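Putative leucoanthocyanidin reductase 1 (Vitis vinifera, PDB 3I6I) binds NADPH in a Rossmann-fold domain and catalyses the reduction of leucoanthocyanidins in flavonoid metabolism, as a member of the NmrA-like branch of the short-chain dehydrogenases/reductases. Local coordinates at residues S89-G93 and E94-D98; V212-N216 and K217-F221; E291-V295 and T296-P300. All blocks are in the same frame, centred on the assembly; numbering follows the deposited sequence.

In the fold
Along the chain the three contacts come in series, and they divide between two parallel sheets of one NmrA-like family region. Interaction 1 belongs to the loop that follows strand 86-89 of the five-stranded Rossmann sheet, where NADPH lies. Interactions 2 and 3 sit at neighbouring strands, 217-220 and 292-294, of the small three-stranded sheet; their centres are about 8 Å apart, and they touch through H220 N with V293 O and R213 NH1 with L298 O. From interaction 1 the centres of interactions 2 and 3 are about 21 and 26 Å away. Interaction 1 thus lines the cofactor site, while interactions 2 and 3 join neighbouring strands to the turn and helix at their ends.

Interaction 1. Residues S89-G93 and E94-D98; sequences STVGG and ESILD. With NDP (NADPH dihydro-nicotinamide-adenine-dinucleotide phosphate), chain B.
V91 touches the following turn at S95 and I96, and it illustrates how a cofactor loop can be shaped by contacts a few residues apart. Just ahead of it, T90 brings its carbonyl O within 3.2 Å of C5D of NADPH and anchors its OG1 on A16 O. The isopropyl group of V91 divides its two branches: CG1 lies under the adenosine, near O4B and N9A, while CG2 reaches the other way to S95 O at 3.6 Å and more loosely to CD1 of I96. The backbone O of V91 is hydrogen-bonded with S118 OG.

G92 comes next, and its O accepts from S95 N over 2.8 Å, the N-H lying above the carbonyl plane rather than on a lone pair. The E94 side chain folds back over G92, with OE2 3.6 Å from G92 CA. Its CG stands between the backbone N and the carbonyl carbon (chi1 77°) and chi2 bends the chain, which brings OE2 to S95 OG, a donor at 2.6 Å. At G93 the carbonyl O rests against CG1 of I96, 3.5 Å away. Beyond the turn, D98 OD2 accepts from N6A of the adenine at 3.3 Å, while S95 OG lies near N7A. A loop leaving the fourth strand of a parallel sheet to run along NADPH from the nicotinamide ribose to the adenine is a hallmark of the Rossmann fold.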
# COMPACT_ATOMS: atom_id res chain seq x y z
N SER A 89 -8.60 0.89 -5.72
CA SER A 89 -8.99 1.44 -4.45
C SER A 89 -7.79 1.55 -3.54
O SER A 89 -7.10 0.55 -3.28
CB SER A 89 -10.04 0.58 -3.79
OG SER A 89 -10.31 1.01 -2.47
N THR A 90 -7.54 2.76 -3.05
CA THR A 90 -6.46 3.04 -2.07
C THR A 90 -7.05 3.68 -0.82
O THR A 90 -6.41 4.49 -0.13
CB THR A 90 -5.37 3.96 -2.70
OG1 THR A 90 -5.93 5.22 -3.07
CG2 THR A 90 -4.70 3.31 -3.97
N VAL A 91 -8.26 3.27 -0.46
CA VAL A 91 -8.91 3.84 0.73
C VAL A 91 -8.21 3.41 2.01
O VAL A 91 -7.55 2.35 2.06
CB VAL A 91 -10.46 3.52 0.80
CG1 VAL A 91 -11.16 3.98 -0.47
CG2 VAL A 91 -10.75 2.03 1.08
N GLY A 92 -8.37 4.21 3.05
CA GLY A 92 -7.66 3.97 4.29
C GLY A 92 -8.18 2.79 5.11
O GLY A 92 -9.29 2.30 4.89
N GLY A 93 -7.41 2.42 6.12
CA GLY A 93 -7.75 1.32 7.00
C GLY A 93 -9.10 1.38 7.68
O GLY A 93 -9.75 0.35 7.87
N GLU A 94 -9.54 2.58 8.03
CA GLU A 94 -10.86 2.82 8.60
C GLU A 94 -12.01 2.58 7.61
O GLU A 94 -13.13 2.40 8.03
CB GLU A 94 -10.95 4.25 9.21
CG GLU A 94 -11.12 5.44 8.21
CD GLU A 94 -9.97 5.60 7.19
OE1 GLU A 94 -8.77 5.56 7.59
OE2 GLU A 94 -10.25 5.75 5.98
N SER A 95 -11.72 2.56 6.30
CA SER A 95 -12.76 2.49 5.26
C SER A 95 -12.75 1.21 4.44
O SER A 95 -13.36 1.16 3.37
CB SER A 95 -12.60 3.69 4.31
OG SER A 95 -12.57 4.91 5.02
N ILE A 96 -12.08 0.16 4.91
CA ILE A 96 -11.97 -1.06 4.10
C ILE A 96 -13.37 -1.64 3.71
O ILE A 96 -13.59 -2.01 2.55
CB ILE A 96 -11.11 -2.13 4.81
CG1 ILE A 96 -9.68 -1.63 5.00
CG2 ILE A 96 -11.14 -3.45 4.01
CD1 ILE A 96 -9.02 -1.11 3.71
N LEU A 97 -14.30 -1.72 4.64
CA LEU A 97 -15.64 -2.30 4.30
C LEU A 97 -16.54 -1.37 3.45
O LEU A 97 -17.55 -1.81 2.88
CB LEU A 97 -16.34 -2.76 5.54
CG LEU A 97 -15.69 -3.86 6.35
CD1 LEU A 97 -16.56 -4.19 7.54
CD2 LEU A 97 -15.40 -5.06 5.49
N ASP A 98 -16.13 -0.11 3.28
CA ASP A 98 -16.78 0.79 2.30
C ASP A 98 -16.62 0.23 0.89
O ASP A 98 -17.34 0.61 -0.04
CB ASP A 98 -16.17 2.21 2.33
CG ASP A 98 -16.51 3.02 3.60
OD1 ASP A 98 -17.41 2.63 4.36
OD2 ASP A 98 -15.86 4.08 3.79
PA NDP B . -5.40 7.50 3.47
O1A NDP B . -6.23 7.68 4.71
O2A NDP B . -4.01 8.36 3.34
O5B NDP B . -6.17 7.79 2.09
C5B NDP B . -7.44 7.26 1.88
C4B NDP B . -8.08 7.82 0.66
O4B NDP B . -9.36 7.09 0.61
C3B NDP B . -8.43 9.32 0.81
O3B NDP B . -8.33 10.02 -0.46
C2B NDP B . -9.88 9.29 1.28
O2B NDP B . -10.54 10.49 0.87
C1B NDP B . -10.40 8.13 0.44
N9A NDP B . -11.67 7.53 0.87
C8A NDP B . -11.89 6.97 2.05
N7A NDP B . -13.15 6.51 2.08
C5A NDP B . -13.71 6.77 0.90
C6A NDP B . -14.98 6.53 0.36
N6A NDP B . -15.91 5.89 1.08
N1A NDP B . -15.24 6.94 -0.89
C2A NDP B . -14.31 7.54 -1.62
N3A NDP B . -13.08 7.78 -1.15
C4A NDP B . -12.77 7.41 0.12
O3 NDP B . -5.00 5.95 3.38
PN NDP B . -3.53 5.25 3.22
O1N NDP B . -2.69 5.65 2.06
O2N NDP B . -2.91 5.36 4.66
O5D NDP B . -4.04 3.69 3.14
C5D NDP B . -4.39 3.11 1.87
C4D NDP B . -4.14 1.63 1.93
O4D NDP B . -2.69 1.53 1.97
C3D NDP B . -4.67 0.92 3.14
O3D NDP B . -5.06 -0.39 2.77
C2D NDP B . -3.45 0.83 4.04
O2D NDP B . -3.56 -0.35 4.80
C1D NDP B . -2.31 0.67 3.04
N1N NDP B . -0.99 1.29 3.44
C2N NDP B . 0.23 0.61 3.24
C3N NDP B . 1.32 0.99 3.91
C7N NDP B . 2.66 0.26 3.67
O7N NDP B . 2.75 -0.64 2.82
N7N NDP B . 3.70 0.71 4.34
C4N NDP B . 1.23 2.15 4.91
C5N NDP B . 0.07 3.08 4.57
C6N NDP B . -0.94 2.65 3.82
P2B NDP B . -11.04 11.56 2.06
O1X NDP B . -9.86 12.18 2.71
O2X NDP B . -12.02 12.54 1.28
O3X NDP B . -11.91 10.71 3.08

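Interaction 2. Residues V212-N216 and K217-F221; sequences VRTLN and KSVHF
K217 folds its side chain back over the type II beta turn T214-K217, the turn that leads into strand 217-220 of the three-stranded parallel sheet. The turn is closed by K217 N, which donates to T214 O over 3.3 Å from well above the carbonyl plane. With CG beside the backbone N (chi1 -53°), and the chain bent at chi2 and again at chi4, the lysine lies across the carbonyls of the loop: CG is 3.4 Å from L215 O and also close to R213 O. At the far end NZ gives L215 O a weak hydrogen bond. Two waters extend its grip, one joining NZ to V212 O and the other joining NZ to N216 O, each water donating to the carbonyl and accepting from the ammonium. The ammonium thus meets one carbonyl oxygen directly, and weakly, and two more through water.

T214 is buried. Its OG1 is bonded to T208 O, at the end of helix 198-208, and to R114 NH1, and its carbonyl O also accepts from T155 OG1 on the adjoining strand. That leaves its methyl for apolar packing. The N216 side chain points away from the lysine at CB, and its OD1 accepts from F154 N. On the strand, V219 turns back toward the loop, and its CG2 meets CG2 of T214 at 3.8 Å.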
# COMPACT_ATOMS: atom_id res chain seq x y z
N VAL A 212 -1.18 -9.59 -18.44
CA VAL A 212 -1.79 -10.94 -18.39
C VAL A 212 -1.27 -11.78 -17.21
O VAL A 212 -1.95 -12.67 -16.68
CB VAL A 212 -1.59 -11.70 -19.70
CG1 VAL A 212 -0.08 -12.18 -19.84
CG2 VAL A 212 -2.56 -12.88 -19.75
N ARG A 213 -0.05 -11.50 -16.76
CA ARG A 213 0.60 -12.32 -15.80
C ARG A 213 0.18 -12.01 -14.35
O ARG A 213 0.54 -12.75 -13.43
CB ARG A 213 2.13 -12.12 -15.88
CG ARG A 213 2.69 -12.48 -17.27
CD ARG A 213 4.17 -12.12 -17.36
NE ARG A 213 4.30 -10.67 -17.35
CZ ARG A 213 5.42 -10.00 -17.09
NH1 ARG A 213 6.57 -10.65 -16.88
NH2 ARG A 213 5.38 -8.68 -17.08
N THR A 214 -0.54 -10.92 -14.17
CA THR A 214 -1.01 -10.52 -12.81
C THR A 214 -2.50 -10.72 -12.62
O THR A 214 -3.07 -10.42 -11.56
CB THR A 214 -0.68 -9.09 -12.57
OG1 THR A 214 -1.35 -8.26 -13.53
CG2 THR A 214 0.85 -8.91 -12.59
N LEU A 215 -3.15 -11.29 -13.62
CA LEU A 215 -4.58 -11.54 -13.54
C LEU A 215 -4.93 -12.58 -12.49
O LEU A 215 -4.49 -13.73 -12.54
CB LEU A 215 -5.08 -11.98 -14.91
CG LEU A 215 -6.52 -12.43 -15.00
CD1 LEU A 215 -7.46 -11.27 -14.62
CD2 LEU A 215 -6.79 -12.97 -16.44
N ASN A 216 -5.79 -12.20 -11.54
CA ASN A 216 -6.20 -13.07 -10.48
C ASN A 216 -5.02 -13.60 -9.63
O ASN A 216 -5.04 -14.72 -9.10
CB ASN A 216 -7.08 -14.18 -11.03
CG ASN A 216 -8.30 -13.66 -11.75
OD1 ASN A 216 -8.78 -12.56 -11.48
ND2 ASN A 216 -8.84 -14.45 -12.65
N LYS A 217 -4.06 -12.71 -9.44
CA LYS A 217 -2.82 -12.99 -8.70
C LYS A 217 -2.56 -12.04 -7.58
O LYS A 217 -2.98 -10.89 -7.61
CB LYS A 217 -1.57 -12.92 -9.56
CG LYS A 217 -1.57 -13.71 -10.82
CD LYS A 217 -1.59 -15.17 -10.55
CE LYS A 217 -1.32 -15.97 -11.85
NZ LYS A 217 -2.60 -16.47 -12.40
N SER A 218 -1.78 -12.54 -6.63
CA SER A 218 -1.11 -11.68 -5.62
C SER A 218 0.25 -11.27 -6.16
O SER A 218 1.05 -12.16 -6.58
CB SER A 218 -0.97 -12.43 -4.31
OG SER A 218 -2.24 -12.69 -3.74
N VAL A 219 0.51 -9.95 -6.18
CA VAL A 219 1.77 -9.40 -6.67
C VAL A 219 2.62 -8.96 -5.47
O VAL A 219 2.26 -8.01 -4.72
CB VAL A 219 1.57 -8.23 -7.61
CG1 VAL A 219 2.92 -7.73 -8.08
CG2 VAL A 219 0.68 -8.65 -8.80
N HIS A 220 3.75 -9.62 -5.29
CA HIS A 220 4.62 -9.41 -4.12
C HIS A 220 5.80 -8.53 -4.53
O HIS A 220 6.41 -8.75 -5.58
CB HIS A 220 5.09 -10.73 -3.54
CG HIS A 220 3.95 -11.66 -3.19
ND1 HIS A 220 3.27 -11.55 -1.99
CD2 HIS A 220 3.34 -12.63 -3.90
CE1 HIS A 220 2.30 -12.46 -1.98
NE2 HIS A 220 2.33 -13.15 -3.11
N PHE A 221 6.13 -7.52 -3.70
CA PHE A 221 7.26 -6.67 -4.01
C PHE A 221 8.46 -7.12 -3.19
O PHE A 221 8.55 -6.80 -2.00
CB PHE A 221 6.98 -5.19 -3.74
CG PHE A 221 6.05 -4.50 -4.72
CD1 PHE A 221 4.82 -5.06 -5.07
CD2 PHE A 221 6.36 -3.22 -5.18
CE1 PHE A 221 3.98 -4.39 -5.97
CE2 PHE A 221 5.48 -2.52 -6.06
CZ PHE A 221 4.29 -3.13 -6.43
O HOH W 1 -2.34 -14.87 -14.95
O HOH W 2 -4.68 -17.15 -10.51

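Interaction 3. Residues E291-V295 and T296-P300; sequences EDVEV and TTLYP
E294 reaches forward onto T296 and T297 as the N-cap of the short helix 295-298, at the point where the edge strand 292-294 of the three-stranded sheet turns into helix. Its CG is anti to the backbone N (chi1 -164°) and the chain bends at chi2, which lays the carboxylate over the first turn. There the side chains of E294 and T296 meet obliquely: OE1 takes the T296 hydroxyl, OG1, through its syn lone pair in a short 2.5 Å bond, while OE2 is approached from above the carboxylate plane by T296 N at 3.0 Å, almost straight at 174°. T297 N donates weakly to OE1, and OE2 also accepts from R222 N, so both oxygens are engaged. Replacing E294 by an alanine would probably leave T296 N and the R222 amide without their acceptor and set the T296 hydroxyl free to turn.

E294 O accepts the first regular helix bond, from L298 N at 3.0 Å, with the donor close to the line of the C=O bond. A water links E294 N to T297 OG1.

Apolar side chains also join strand and helix. V293 and L298 cross at about a right angle, CG2 against CD1 at 3.8 Å. L298 CB also lies over one face of the Y299 ring, offset toward its rim, and the ring's OH is bonded to D211 OD2. At the helix end Y299 N donates to V295 O at 3.0 Å.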
# COMPACT_ATOMS: atom_id res chain seq x y z
N GLU A 291 -0.38 -18.86 -7.97
CA GLU A 291 -1.20 -17.68 -7.75
C GLU A 291 -0.42 -16.47 -7.27
O GLU A 291 -1.00 -15.44 -6.97
CB GLU A 291 -2.34 -18.04 -6.76
CG GLU A 291 -3.23 -19.19 -7.26
CD GLU A 291 -4.57 -19.25 -6.55
OE1 GLU A 291 -5.34 -18.26 -6.62
OE2 GLU A 291 -4.88 -20.29 -5.92
N ASP A 292 0.91 -16.60 -7.15
CA ASP A 292 1.78 -15.53 -6.62
C ASP A 292 2.79 -15.14 -7.70
O ASP A 292 3.34 -16.02 -8.36
CB ASP A 292 2.53 -16.00 -5.38
CG ASP A 292 1.61 -16.42 -4.28
OD1 ASP A 292 0.91 -15.54 -3.76
OD2 ASP A 292 1.62 -17.62 -3.94
N VAL A 293 3.00 -13.84 -7.92
CA VAL A 293 4.07 -13.37 -8.81
C VAL A 293 4.89 -12.33 -8.06
O VAL A 293 4.42 -11.75 -7.06
CB VAL A 293 3.56 -12.83 -10.18
CG1 VAL A 293 3.03 -13.98 -11.09
CG2 VAL A 293 2.46 -11.76 -10.03
N GLU A 294 6.11 -12.08 -8.55
CA GLU A 294 6.99 -11.09 -7.86
C GLU A 294 7.40 -9.99 -8.83
O GLU A 294 7.80 -10.25 -9.96
CB GLU A 294 8.17 -11.83 -7.27
CG GLU A 294 8.94 -11.03 -6.23
CD GLU A 294 9.93 -10.04 -6.85
OE1 GLU A 294 10.73 -10.43 -7.74
OE2 GLU A 294 9.88 -8.86 -6.47
N VAL A 295 7.30 -8.75 -8.37
CA VAL A 295 7.53 -7.58 -9.21
C VAL A 295 8.83 -7.53 -9.98
O VAL A 295 8.84 -7.21 -11.17
CB VAL A 295 7.41 -6.28 -8.38
CG1 VAL A 295 7.55 -5.04 -9.31
CG2 VAL A 295 6.14 -6.27 -7.69
N THR A 296 9.96 -7.83 -9.32
CA THR A 296 11.24 -7.75 -9.96
C THR A 296 11.45 -8.81 -11.06
O THR A 296 12.22 -8.59 -11.96
CB THR A 296 12.45 -7.75 -9.01
OG1 THR A 296 12.68 -9.05 -8.49
CG2 THR A 296 12.24 -6.79 -7.89
N THR A 297 10.76 -9.94 -10.97
CA THR A 297 10.84 -10.94 -12.06
C THR A 297 9.82 -10.67 -13.16
O THR A 297 10.06 -11.02 -14.33
CB THR A 297 10.78 -12.37 -11.49
OG1 THR A 297 9.52 -12.62 -10.90
CG2 THR A 297 11.84 -12.57 -10.41
N LEU A 298 8.71 -10.00 -12.84
CA LEU A 298 7.77 -9.51 -13.85
C LEU A 298 8.41 -8.47 -14.75
O LEU A 298 8.13 -8.45 -15.95
CB LEU A 298 6.53 -8.87 -13.21
CG LEU A 298 5.56 -9.84 -12.53
CD1 LEU A 298 4.53 -9.04 -11.68
CD2 LEU A 298 4.84 -10.76 -13.59
N TYR A 299 9.22 -7.58 -14.17
CA TYR A 299 9.69 -6.38 -14.87
C TYR A 299 11.20 -6.32 -14.75
O TYR A 299 11.76 -5.54 -13.99
CB TYR A 299 8.99 -5.14 -14.29
CG TYR A 299 7.48 -5.29 -14.35
CD1 TYR A 299 6.82 -5.43 -15.58
CD2 TYR A 299 6.73 -5.30 -13.20
CE1 TYR A 299 5.46 -5.59 -15.64
CE2 TYR A 299 5.37 -5.47 -13.24
CZ TYR A 299 4.74 -5.62 -14.46
OH TYR A 299 3.39 -5.80 -14.46
N PRO A 300 11.88 -7.24 -15.43
CA PRO A 300 13.34 -7.31 -15.29
C PRO A 300 14.06 -6.08 -15.87
O PRO A 300 13.55 -5.41 -16.77
CB PRO A 300 13.73 -8.55 -16.12
CG PRO A 300 12.53 -8.78 -17.07
CD PRO A 300 11.34 -8.32 -16.27
O HOH W 3 7.11 -13.64 -10.71